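Local coordinates for protein mandelate racemase/muconate lactonizing enzyme (PDB 4J3Z) that probably acts as an isomerase or related enzyme of the mandelate racemase/muconate lactonizing branch of the enolase superfamily, at residues C112-A116 with H323-S327; N123-A128 with E353-A359. All coordinates share one frame; numbering follows the deposited sequence.

Interaction 1. Residues C112-A116 with H323-S327; sequences CPVWA and HLGVS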
loop_
_atom_site.group_PDB
_atom_site.type_symbol
_atom_site.label_atom_id
_atom_site.label_comp_id
_atom_site.label_asym_id
_atom_site.label_seq_id
_atom_site.Cartn_x
_atom_site.Cartn_y
_atom_site.Cartn_z
ATOM N N CYS D 112 -48.380 2.912 -9.468
ATOM C CA CYS D 112 -47.074 2.680 -10.030
ATOM C C CYS D 112 -46.467 1.517 -9.258
ATOM O O CYS D 112 -46.545 1.496 -8.025
ATOM C CB CYS D 112 -46.249 3.954 -9.838
ATOM S SG CYS D 112 -44.559 3.958 -10.458
ATOM N N PRO D 113 -45.890 0.529 -9.969
ATOM C CA PRO D 113 -45.234 -0.565 -9.244
ATOM C C PRO D 113 -43.935 -0.059 -8.666
ATOM O O PRO D 113 -43.301 0.806 -9.274
ATOM C CB PRO D 113 -44.976 -1.613 -10.333
ATOM C CG PRO D 113 -44.914 -0.833 -11.611
ATOM C CD PRO D 113 -45.801 0.372 -11.434
ATOM N N VAL D 114 -43.532 -0.573 -7.504
ATOM C CA VAL D 114 -42.356 -0.018 -6.813
ATOM C C VAL D 114 -41.130 0.120 -7.729
ATOM O O VAL D 114 -40.451 1.137 -7.678
ATOM C CB VAL D 114 -42.020 -0.760 -5.499
ATOM C CG1 VAL D 114 -40.713 -0.255 -4.908
ATOM C CG2 VAL D 114 -43.124 -0.548 -4.482
ATOM N N TRP D 115 -40.859 -0.869 -8.584
ATOM C CA TRP D 115 -39.659 -0.779 -9.439
ATOM C C TRP D 115 -39.605 0.487 -10.287
ATOM O O TRP D 115 -38.534 1.025 -10.536
ATOM C CB TRP D 115 -39.423 -2.030 -10.302
ATOM C CG TRP D 115 -40.571 -2.471 -11.190
ATOM C CD1 TRP D 115 -41.401 -3.526 -10.972
ATOM C CD2 TRP D 115 -40.982 -1.892 -12.443
ATOM N NE1 TRP D 115 -42.312 -3.635 -11.999
ATOM C CE2 TRP D 115 -42.073 -2.649 -12.916
ATOM C CE3 TRP D 115 -40.534 -0.808 -13.210
ATOM C CZ2 TRP D 115 -42.730 -2.352 -14.115
ATOM C CZ3 TRP D 115 -41.189 -0.513 -14.401
ATOM C CH2 TRP D 115 -42.271 -1.282 -14.839
ATOM N N ALA D 116 -40.776 0.979 -10.690
ATOM C CA ALA D 116 -40.870 2.174 -11.525
ATOM C C ALA D 116 -40.501 3.467 -10.780
ATOM O O ALA D 116 -40.603 4.562 -11.336
ATOM C CB ALA D 116 -42.261 2.267 -12.142
ATOM N N HIS D 323 -38.614 -6.322 -6.739
ATOM C CA HIS D 323 -38.726 -4.968 -7.254
ATOM C C HIS D 323 -37.388 -4.241 -7.328
ATOM O O HIS D 323 -37.105 -3.573 -8.321
ATOM C CB HIS D 323 -39.719 -4.169 -6.417
ATOM C CG HIS D 323 -41.145 -4.478 -6.732
ATOM N ND1 HIS D 323 -41.853 -3.801 -7.700
ATOM C CD2 HIS D 323 -41.998 -5.389 -6.210
ATOM C CE1 HIS D 323 -43.084 -4.279 -7.757
ATOM N NE2 HIS D 323 -43.198 -5.242 -6.862
ATOM N N LEU D 324 -36.576 -4.349 -6.279
ATOM C CA LEU D 324 -35.212 -3.823 -6.325
ATOM C C LEU D 324 -34.414 -4.520 -7.421
ATOM O O LEU D 324 -33.584 -3.896 -8.090
ATOM C CB LEU D 324 -34.519 -3.972 -4.970
ATOM C CG LEU D 324 -32.997 -3.817 -4.868
ATOM C CD1 LEU D 324 -32.533 -2.449 -5.322
ATOM C CD2 LEU D 324 -32.512 -4.099 -3.451
ATOM N N GLY D 325 -34.675 -5.813 -7.599
ATOM C CA GLY D 325 -33.986 -6.620 -8.605
ATOM C C GLY D 325 -34.331 -6.207 -10.021
ATOM O O GLY D 325 -33.502 -6.316 -10.925
ATOM N N VAL D 326 -35.557 -5.728 -10.217
ATOM C CA VAL D 326 -36.010 -5.298 -11.537
ATOM C C VAL D 326 -35.195 -4.104 -12.020
ATOM O O VAL D 326 -34.909 -3.971 -13.216
ATOM C CB VAL D 326 -37.506 -4.936 -11.534
ATOM C CG1 VAL D 326 -37.925 -4.364 -12.883
ATOM C CG2 VAL D 326 -38.346 -6.155 -11.197
ATOM N N SER D 327 -34.807 -3.269 -11.057
ATOM C CA SER D 327 -34.266 -1.945 -11.302
ATOM C C SER D 327 -32.741 -1.853 -11.449
ATOM O O SER D 327 -32.232 -0.805 -11.881
ATOM C CB SER D 327 -34.731 -1.017 -10.185
ATOM O OG SER D 327 -34.433 -1.576 -8.916
#
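Trp115 and His323 meet through one polar bond: the backbone N of Trp115 donates to His323 ND1 at 3.2 Å, with a bent N-H...N angle of 142° and the donor tilted 19° from the imidazole plane. The other ring nitrogen, NE2, bonds to Leu365 O, so the imidazole is gripped at both nitrogens, while Trp115 NE1 turns to Pro360 O. The two rings meet rim to rim, neither over the face of the other, with Trp115 CD1 3.3 Å from His323 ND1.

Apolar packing does the rest. The indole is flanked on opposite faces, each time toward the rim, by Pro113 CG and Val326 CG1, the latter making a CH-pi contact 4.0 Å from the centroid of the five-membered ring. With CG lodged between the backbone N and the carbonyl carbon (chi1 55°), the indole swings against Val326. Val114 CB rests 4.0 Å from His323 CG.

Since ND1 accepts from a backbone N-H and NE2 faces a carbonyl oxygen, the histidine is probably neutral with its proton on NE2, a structural connector between the 3-10 turn and residues 323-327 of helix 315-327.

Interaction 2. Residues N123-A128 with E353-A359; sequences NDRIRA and ENGFVAA
Ile126 and Val357 form the antiparallel hydrogen-bonded pair at the middle: Val357 N gives to Ile126 O at 2.8 Å, and Ile126 N gives to Val357 O. Ala359 N to Asp124 O (3.0 Å) extends the ladder at one end, and Ala128 N to Gly355 O (3.2 Å) at the other, beside the type I' turn from Glu353 to Phe356. The buried face carries Ile126, Val357 and Ala128, with Ala128 CB 4.1 Å from Val357 CG2; Val326 and Trp318 of helix 315-327 pack against it.

The other face borders solvent, yet is closely stacked: Arg125, its chain bent at chi3 (-40°), lays its guanidinium flat on the Phe356 ring, planes 19° apart and centres 4.1 Å apart, an off-centre cation-pi stack. Beside it Arg127 offers CB to Phe356 CE2 at 3.8 Å, then runs on extended to a salt bridge with Asp205. The loose part is the exposed turn at Glu353 and Asn354. A serine in place of Phe356 would probably leave the Arg125 guanidinium without its stacking surface and free to swing.

Strand 356-358 thus adds an antiparallel edge to strand 125-131, in what is probably the modified (beta/alpha)7beta barrel of the enolase superfamily.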
loop_
_atom_site.group_PDB
_atom_site.type_symbol
_atom_site.label_atom_id
_atom_site.label_comp_id
_atom_site.label_asym_id
_atom_site.label_seq_id
_atom_site.Cartn_x
_atom_site.Cartn_y
_atom_site.Cartn_z
ATOM N N ASN D 123 -34.604 -5.010 -16.028
ATOM C CA ASN D 123 -34.780 -6.420 -16.317
ATOM C C ASN D 123 -36.259 -6.781 -16.453
ATOM O O ASN D 123 -37.030 -6.617 -15.506
ATOM C CB ASN D 123 -34.097 -7.255 -15.235
ATOM C CG ASN D 123 -32.618 -6.942 -15.109
ATOM O OD1 ASN D 123 -31.853 -7.157 -16.050
ATOM N ND2 ASN D 123 -32.206 -6.427 -13.949
ATOM N N ASP D 124 -36.641 -7.241 -17.648
ATOM C CA ASP D 124 -38.013 -7.696 -17.927
ATOM C C ASP D 124 -38.353 -8.915 -17.082
ATOM O O ASP D 124 -39.450 -9.041 -16.550
ATOM C CB ASP D 124 -38.180 -8.040 -19.410
ATOM C CG ASP D 124 -38.707 -6.876 -20.230
ATOM O OD1 ASP D 124 -38.627 -5.720 -19.757
ATOM O OD2 ASP D 124 -39.206 -7.122 -21.357
ATOM N N ARG D 125 -37.389 -9.817 -16.998
ATOM C CA ARG D 125 -37.471 -10.998 -16.166
ATOM C C ARG D 125 -36.190 -11.043 -15.341
ATOM O O ARG D 125 -35.135 -10.571 -15.784
ATOM C CB ARG D 125 -37.591 -12.271 -17.018
ATOM C CG ARG D 125 -38.995 -12.596 -17.523
ATOM C CD ARG D 125 -39.130 -14.077 -17.906
ATOM N NE ARG D 125 -37.933 -14.566 -18.587
ATOM C CZ ARG D 125 -37.581 -15.844 -18.712
ATOM N NH1 ARG D 125 -36.453 -16.150 -19.345
ATOM N NH2 ARG D 125 -38.340 -16.820 -18.209
ATOM N N ILE D 126 -36.292 -11.637 -14.157
ATOM C CA ILE D 126 -35.201 -11.670 -13.190
ATOM C C ILE D 126 -34.800 -13.105 -12.877
ATOM O O ILE D 126 -35.659 -13.956 -12.613
ATOM C CB ILE D 126 -35.588 -10.857 -11.928
ATOM C CG1 ILE D 126 -35.055 -9.429 -12.045
ATOM C CG2 ILE D 126 -35.107 -11.504 -10.643
ATOM C CD1 ILE D 126 -35.954 -8.507 -12.833
ATOM N N ARG D 127 -33.494 -13.367 -12.933
ATOM C CA ARG D 127 -32.959 -14.707 -12.720
ATOM C C ARG D 127 -33.092 -15.079 -11.260
ATOM O O ARG D 127 -32.855 -14.244 -10.377
ATOM C CB ARG D 127 -31.502 -14.799 -13.174
ATOM C CG ARG D 127 -30.981 -16.225 -13.320
ATOM C CD ARG D 127 -29.572 -16.235 -13.884
ATOM N NE ARG D 127 -28.814 -17.412 -13.476
ATOM C CZ ARG D 127 -27.488 -17.495 -13.517
ATOM N NH1 ARG D 127 -26.767 -16.460 -13.941
ATOM N NH2 ARG D 127 -26.878 -18.610 -13.123
ATOM N N ALA D 128 -33.494 -16.324 -11.014
ATOM C CA ALA D 128 -33.777 -16.813 -9.667
ATOM C C ALA D 128 -33.089 -18.143 -9.381
ATOM O O ALA D 128 -32.917 -18.974 -10.280
ATOM C CB ALA D 128 -35.280 -16.954 -9.475
ATOM N N GLU D 353 -41.421 -18.545 -12.399
ATOM C CA GLU D 353 -41.965 -19.397 -13.450
ATOM C C GLU D 353 -40.857 -19.680 -14.466
ATOM O O GLU D 353 -40.320 -18.755 -15.096
ATOM C CB GLU D 353 -43.214 -18.762 -14.098
ATOM C CG GLU D 353 -44.310 -18.395 -13.091
ATOM C CD GLU D 353 -45.720 -18.433 -13.665
ATOM O OE1 GLU D 353 -46.174 -17.424 -14.252
ATOM O OE2 GLU D 353 -46.391 -19.475 -13.509
ATOM N N ASN D 354 -40.489 -20.955 -14.573
ATOM C CA ASN D 354 -39.370 -21.410 -15.416
ATOM C C ASN D 354 -38.028 -20.761 -15.073
ATOM O O ASN D 354 -37.384 -20.170 -15.941
ATOM C CB ASN D 354 -39.689 -21.233 -16.911
ATOM C CG ASN D 354 -40.621 -22.301 -17.445
ATOM O OD1 ASN D 354 -41.277 -23.012 -16.681
ATOM N ND2 ASN D 354 -40.685 -22.421 -18.767
ATOM N N GLY D 355 -37.620 -20.877 -13.806
ATOM C CA GLY D 355 -36.333 -20.343 -13.325
ATOM C C GLY D 355 -36.178 -18.824 -13.268
ATOM O O GLY D 355 -35.117 -18.322 -12.881
ATOM N N PHE D 356 -37.226 -18.095 -13.655
ATOM C CA PHE D 356 -37.206 -16.632 -13.712
ATOM C C PHE D 356 -38.471 -16.026 -13.109
ATOM O O PHE D 356 -39.534 -16.659 -13.088
ATOM C CB PHE D 356 -37.053 -16.137 -15.166
ATOM C CG PHE D 356 -35.659 -16.284 -15.730
ATOM C CD1 PHE D 356 -35.207 -17.511 -16.220
ATOM C CD2 PHE D 356 -34.804 -15.196 -15.786
ATOM C CE1 PHE D 356 -33.922 -17.651 -16.739
ATOM C CE2 PHE D 356 -33.518 -15.320 -16.309
ATOM C CZ PHE D 356 -33.077 -16.544 -16.791
ATOM N N VAL D 357 -38.344 -14.797 -12.615
ATOM C CA VAL D 357 -39.476 -14.006 -12.151
ATOM C C VAL D 357 -39.634 -12.850 -13.116
ATOM O O VAL D 357 -38.640 -12.257 -13.529
ATOM C CB VAL D 357 -39.232 -13.409 -10.744
ATOM C CG1 VAL D 357 -40.552 -13.010 -10.093
ATOM C CG2 VAL D 357 -38.463 -14.377 -9.863
ATOM N N ALA D 358 -40.873 -12.530 -13.479
ATOM C CA ALA D 358 -41.141 -11.405 -14.372
ATOM C C ALA D 358 -41.463 -10.191 -13.526
ATOM O O ALA D 358 -42.085 -10.316 -12.465
ATOM C CB ALA D 358 -42.294 -11.727 -15.314
ATOM N N ALA D 359 -41.039 -9.020 -13.995
ATOM C CA ALA D 359 -41.341 -7.754 -13.330
ATOM C C ALA D 359 -42.845 -7.607 -13.076
ATOM O O ALA D 359 -43.633 -7.651 -14.022
ATOM C CB ALA D 359 -40.818 -6.589 -14.154
#

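How the interactions relate
Both contacts involve helix 315-327: interaction 1 sets residues 323-327 against the loop after helix 89-109, and the strand pair of interaction 2 packs Ile126 and Ala359 on Val326. They join directly where Asn123 N probably bonds to Val326 O, with Ile126 CD1 packed 3.5 Å from Val326 CA. Interaction 1 is the more buried, built from side chains with one ring-to-backbone bond, and the second subunit lies close to its loop. Interaction 2 is chiefly a backbone ladder, apolar toward the helix but cationic and aromatic on its outer face. The chain also ties them together: residues 353-359 lead straight on to the segment around Pro360 and Leu365 that backs interaction 1.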